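Local coordinates for possible protein of nuclear scaffold (Encephalitozoon cuniculi, PDB 3KAE) that probably serves as the Cdc27 subunit of the anaphase-promoting complex, dimerising through this N-terminal tetratricopeptide-repeat domain, at residues 33-41 against 96-107. Numbering follows the deposited sequence.
Sequences PEYRMLMSI and DPDVDARIQEMF
Glu34 and Pro97 begin the contact through their CB atoms, where the start of helix 36-45, in the N-terminal tetratricopeptide-repeat domain, meets the segment 96-107, which carries the short helix 101-104. The carbonyl O of Glu34 also rests against CG1 of Val99. The side chains of Tyr35, the N-cap of helix 36-45, and Ile103 cross at about a right angle, and CG1 of Ile103 meets the ring at its edge, close to the ring plane, 3.7 Å from CE1 of Tyr35. The tyrosine hydroxyl reaches the N-cap of the other helix: Asp100 N donates to Tyr35 OH at 3.1 Å in a fairly straight bond (160°), while the Asp100 carboxylate is engaged with Arg102 NE in a salt bridge. The two helix starts are thereby tied together. Two residues on, Met37 has CG anti to its backbone N (chi1 -165°), which lays this methylene 3.5 Å from CE1 of Phe107. Asp96 OD1 sits over the centre of one face of that ring, and the Ile103 carbonyl O lies over the opposite face, nearer the rim. The backbone O of Phe107 accepts a hydrogen bond from Arg14 NH1 of the second subunit, which places this part of the contact at the dimer interface. Leu38 crosses Ile103, its CD2 branch meeting CD1 of Ile103 at 3.6 Å. Ile41 completes the apolar row, with its CG2 4.0 Å from the CE methyl of Met106.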
loop_
_atom_site.group_PDB
_atom_site.type_symbol
_atom_site.label_atom_id
_atom_site.label_comp_id
_atom_site.label_asym_id
_atom_site.label_seq_id
_atom_site.Cartn_x
_atom_site.Cartn_y
_atom_site.Cartn_z
ATOM N N PRO C 33 10.864 -0.394 21.074
ATOM C CA PRO C 33 9.850 -1.439 20.869
ATOM C C PRO C 33 8.454 -0.871 20.627
ATOM O O PRO C 33 7.585 -1.582 20.118
ATOM C CB PRO C 33 9.860 -2.214 22.188
ATOM C CG PRO C 33 11.173 -1.876 22.832
ATOM C CD PRO C 33 11.478 -0.477 22.410
ATOM N N GLU C 34 8.242 0.388 21.002
ATOM C CA GLU C 34 6.945 1.045 20.827
ATOM C C GLU C 34 6.649 1.219 19.337
ATOM O O GLU C 34 5.823 2.034 18.948
ATOM C CB GLU C 34 6.934 2.415 21.517
ATOM C CG GLU C 34 7.525 2.438 22.937
ATOM C CD GLU C 34 9.056 2.595 22.981
ATOM O OE1 GLU C 34 9.651 3.206 22.063
ATOM O OE2 GLU C 34 9.665 2.116 23.962
ATOM N N TYR C 35 7.337 0.441 18.510
ATOM C CA TYR C 35 7.314 0.642 17.076
ATOM C C TYR C 35 7.148 -0.660 16.321
ATOM O O TYR C 35 7.376 -0.693 15.111
ATOM C CB TYR C 35 8.616 1.318 16.619
ATOM C CG TYR C 35 8.703 2.791 16.958
ATOM C CD1 TYR C 35 7.879 3.719 16.317
ATOM C CD2 TYR C 35 9.612 3.260 17.913
ATOM C CE1 TYR C 35 7.945 5.068 16.618
ATOM C CE2 TYR C 35 9.690 4.613 18.227
ATOM C CZ TYR C 35 8.850 5.514 17.573
ATOM O OH TYR C 35 8.902 6.864 17.862
ATOM N N ARG C 36 6.789 -1.737 17.019
ATOM C CA ARG C 36 6.614 -3.014 16.329
ATOM C C ARG C 36 5.383 -2.932 15.412
ATOM O O ARG C 36 5.237 -3.697 14.454
ATOM C CB ARG C 36 6.447 -4.168 17.312
ATOM C CG ARG C 36 6.551 -5.536 16.635
ATOM C CD ARG C 36 6.219 -6.678 17.590
ATOM N NE ARG C 36 7.223 -6.841 18.648
ATOM C CZ ARG C 36 8.439 -7.346 18.452
ATOM N NH1 ARG C 36 8.815 -7.734 17.238
ATOM N NH2 ARG C 36 9.284 -7.458 19.472
ATOM N N MET C 37 4.497 -2.002 15.735
ATOM C CA MET C 37 3.335 -1.738 14.924
ATOM C C MET C 37 3.828 -1.329 13.544
ATOM O O MET C 37 3.370 -1.864 12.536
ATOM C CB MET C 37 2.511 -0.619 15.566
ATOM C CG MET C 37 1.078 -0.449 15.048
ATOM S SD MET C 37 0.063 -1.949 15.028
ATOM C CE MET C 37 -0.005 -2.262 13.252
ATOM N N LEU C 38 4.792 -0.408 13.518
ATOM C CA LEU C 38 5.338 0.159 12.275
ATOM C C LEU C 38 5.874 -0.917 11.335
ATOM O O LEU C 38 5.652 -0.888 10.117
ATOM C CB LEU C 38 6.453 1.159 12.600
ATOM C CG LEU C 38 7.213 1.806 11.435
ATOM C CD1 LEU C 38 6.257 2.407 10.406
ATOM C CD2 LEU C 38 8.153 2.880 11.946
ATOM N N MET C 39 6.595 -1.854 11.926
ATOM C CA MET C 39 7.107 -3.008 11.220
ATOM C C MET C 39 5.945 -3.772 10.589
ATOM O O MET C 39 5.992 -4.149 9.422
ATOM C CB MET C 39 7.842 -3.897 12.228
ATOM C CG MET C 39 8.302 -5.228 11.695
ATOM S SD MET C 39 9.608 -5.086 10.481
ATOM C CE MET C 39 10.385 -6.683 10.703
ATOM N N SER C 40 4.912 -4.014 11.387
ATOM C CA SER C 40 3.735 -4.728 10.930
ATOM C C SER C 40 3.068 -4.036 9.728
ATOM O O SER C 40 2.698 -4.674 8.744
ATOM C CB SER C 40 2.733 -4.830 12.076
ATOM O OG SER C 40 3.157 -5.758 13.042
ATOM N N ILE C 41 2.920 -2.725 9.830
ATOM C CA ILE C 41 2.333 -1.915 8.763
ATOM C C ILE C 41 3.118 -2.011 7.470
ATOM O O ILE C 41 2.568 -2.390 6.436
ATOM C CB ILE C 41 2.202 -0.454 9.205
ATOM C CG1 ILE C 41 1.243 -0.368 10.392
ATOM C CG2 ILE C 41 1.696 0.410 8.064
ATOM C CD1 ILE C 41 0.936 1.025 10.835
ATOM N N ASP C 96 -2.701 2.594 21.906
ATOM C CA ASP C 96 -1.379 2.551 21.289
ATOM C C ASP C 96 -0.402 3.423 22.071
ATOM O O ASP C 96 -0.802 4.362 22.757
ATOM C CB ASP C 96 -1.435 2.996 19.825
ATOM C CG ASP C 96 -1.953 1.903 18.895
ATOM O OD1 ASP C 96 -1.170 1.408 18.059
ATOM O OD2 ASP C 96 -3.142 1.534 18.997
ATOM N N PRO C 97 0.892 3.106 21.980
ATOM C CA PRO C 97 1.929 3.881 22.668
ATOM C C PRO C 97 2.045 5.304 22.129
ATOM O O PRO C 97 1.806 5.538 20.943
ATOM C CB PRO C 97 3.215 3.111 22.338
ATOM C CG PRO C 97 2.765 1.754 21.910
ATOM C CD PRO C 97 1.444 1.951 21.255
ATOM N N ASP C 98 2.405 6.245 22.994
ATOM C CA ASP C 98 2.820 7.565 22.539
ATOM C C ASP C 98 4.062 7.369 21.674
ATOM O O ASP C 98 5.073 6.851 22.148
ATOM C CB ASP C 98 3.165 8.466 23.731
ATOM C CG ASP C 98 1.988 8.696 24.662
ATOM O OD1 ASP C 98 0.866 8.889 24.156
ATOM O OD2 ASP C 98 2.193 8.695 25.897
ATOM N N VAL C 99 3.988 7.761 20.406
ATOM C CA VAL C 99 5.117 7.568 19.500
ATOM C C VAL C 99 5.436 8.835 18.721
ATOM O O VAL C 99 4.709 9.825 18.807
ATOM C CB VAL C 99 4.852 6.434 18.491
ATOM C CG1 VAL C 99 4.319 5.200 19.202
ATOM C CG2 VAL C 99 3.887 6.898 17.404
ATOM N N ASP C 100 6.531 8.802 17.966
ATOM C CA ASP C 100 6.833 9.877 17.028
ATOM C C ASP C 100 5.562 10.268 16.273
ATOM O O ASP C 100 4.779 9.401 15.870
ATOM C CB ASP C 100 7.923 9.445 16.042
ATOM C CG ASP C 100 8.384 10.586 15.134
ATOM O OD1 ASP C 100 8.316 10.429 13.899
ATOM O OD2 ASP C 100 8.810 11.643 15.651
ATOM N N ALA C 101 5.370 11.573 16.086
ATOM C CA ALA C 101 4.166 12.100 15.452
ATOM C C ALA C 101 3.940 11.561 14.039
ATOM O O ALA C 101 2.799 11.388 13.617
ATOM C CB ALA C 101 4.194 13.621 15.446
ATOM N N ARG C 102 5.024 11.300 13.315
ATOM C CA ARG C 102 4.908 10.806 11.945
ATOM C C ARG C 102 4.369 9.381 11.921
ATOM O O ARG C 102 3.720 8.955 10.961
ATOM C CB ARG C 102 6.256 10.888 11.234
ATOM C CG ARG C 102 6.667 12.315 10.909
ATOM C CD ARG C 102 8.142 12.412 10.592
ATOM N NE ARG C 102 8.964 12.110 11.763
ATOM C CZ ARG C 102 10.293 12.150 11.773
ATOM N NH1 ARG C 102 10.951 12.480 10.670
ATOM N NH2 ARG C 102 10.966 11.861 12.879
ATOM N N ILE C 103 4.640 8.655 12.998
ATOM C CA ILE C 103 4.167 7.289 13.144
ATOM C C ILE C 103 2.718 7.282 13.629
ATOM O O ILE C 103 1.901 6.484 13.172
ATOM C CB ILE C 103 5.078 6.512 14.125
ATOM C CG1 ILE C 103 6.499 6.469 13.573
ATOM C CG2 ILE C 103 4.569 5.103 14.350
ATOM C CD1 ILE C 103 6.549 6.148 12.087
ATOM N N GLN C 104 2.411 8.192 14.549
ATOM C CA GLN C 104 1.106 8.248 15.188
ATOM C C GLN C 104 0.020 8.375 14.123
ATOM O O GLN C 104 -1.035 7.743 14.207
ATOM C CB GLN C 104 1.046 9.424 16.170
ATOM C CG GLN C 104 0.091 9.224 17.345
ATOM C CD GLN C 104 0.774 8.722 18.620
ATOM O OE1 GLN C 104 1.897 9.121 18.941
ATOM N NE2 GLN C 104 0.082 7.861 19.364
ATOM N N GLU C 105 0.305 9.177 13.103
ATOM C CA GLU C 105 -0.631 9.415 12.015
ATOM C C GLU C 105 -1.069 8.129 11.328
ATOM O O GLU C 105 -2.121 8.092 10.701
ATOM C CB GLU C 105 -0.009 10.357 10.980
ATOM C CG GLU C 105 0.022 11.817 11.389
ATOM C CD GLU C 105 0.631 12.698 10.313
ATOM O OE1 GLU C 105 1.398 12.170 9.473
ATOM O OE2 GLU C 105 0.344 13.916 10.308
ATOM N N MET C 106 -0.256 7.082 11.422
ATOM C CA MET C 106 -0.570 5.828 10.741
ATOM C C MET C 106 -1.431 4.955 11.629
ATOM O O MET C 106 -1.729 3.816 11.284
ATOM C CB MET C 106 0.706 5.066 10.383
ATOM C CG MET C 106 1.832 5.928 9.852
ATOM S SD MET C 106 3.116 4.915 9.103
ATOM C CE MET C 106 2.221 4.313 7.663
ATOM N N PHE C 107 -1.801 5.480 12.792
ATOM C CA PHE C 107 -2.526 4.678 13.771
ATOM C C PHE C 107 -4.029 4.858 13.682
ATOM O O PHE C 107 -4.522 5.850 13.160
ATOM C CB PHE C 107 -2.057 4.952 15.208
ATOM C CG PHE C 107 -0.712 4.393 15.516
ATOM C CD1 PHE C 107 -0.079 3.541 14.625
ATOM C CD2 PHE C 107 -0.079 4.702 16.710
ATOM C CE1 PHE C 107 1.168 3.025 14.906
ATOM C CE2 PHE C 107 1.161 4.184 16.999
ATOM C CZ PHE C 107 1.786 3.344 16.097
#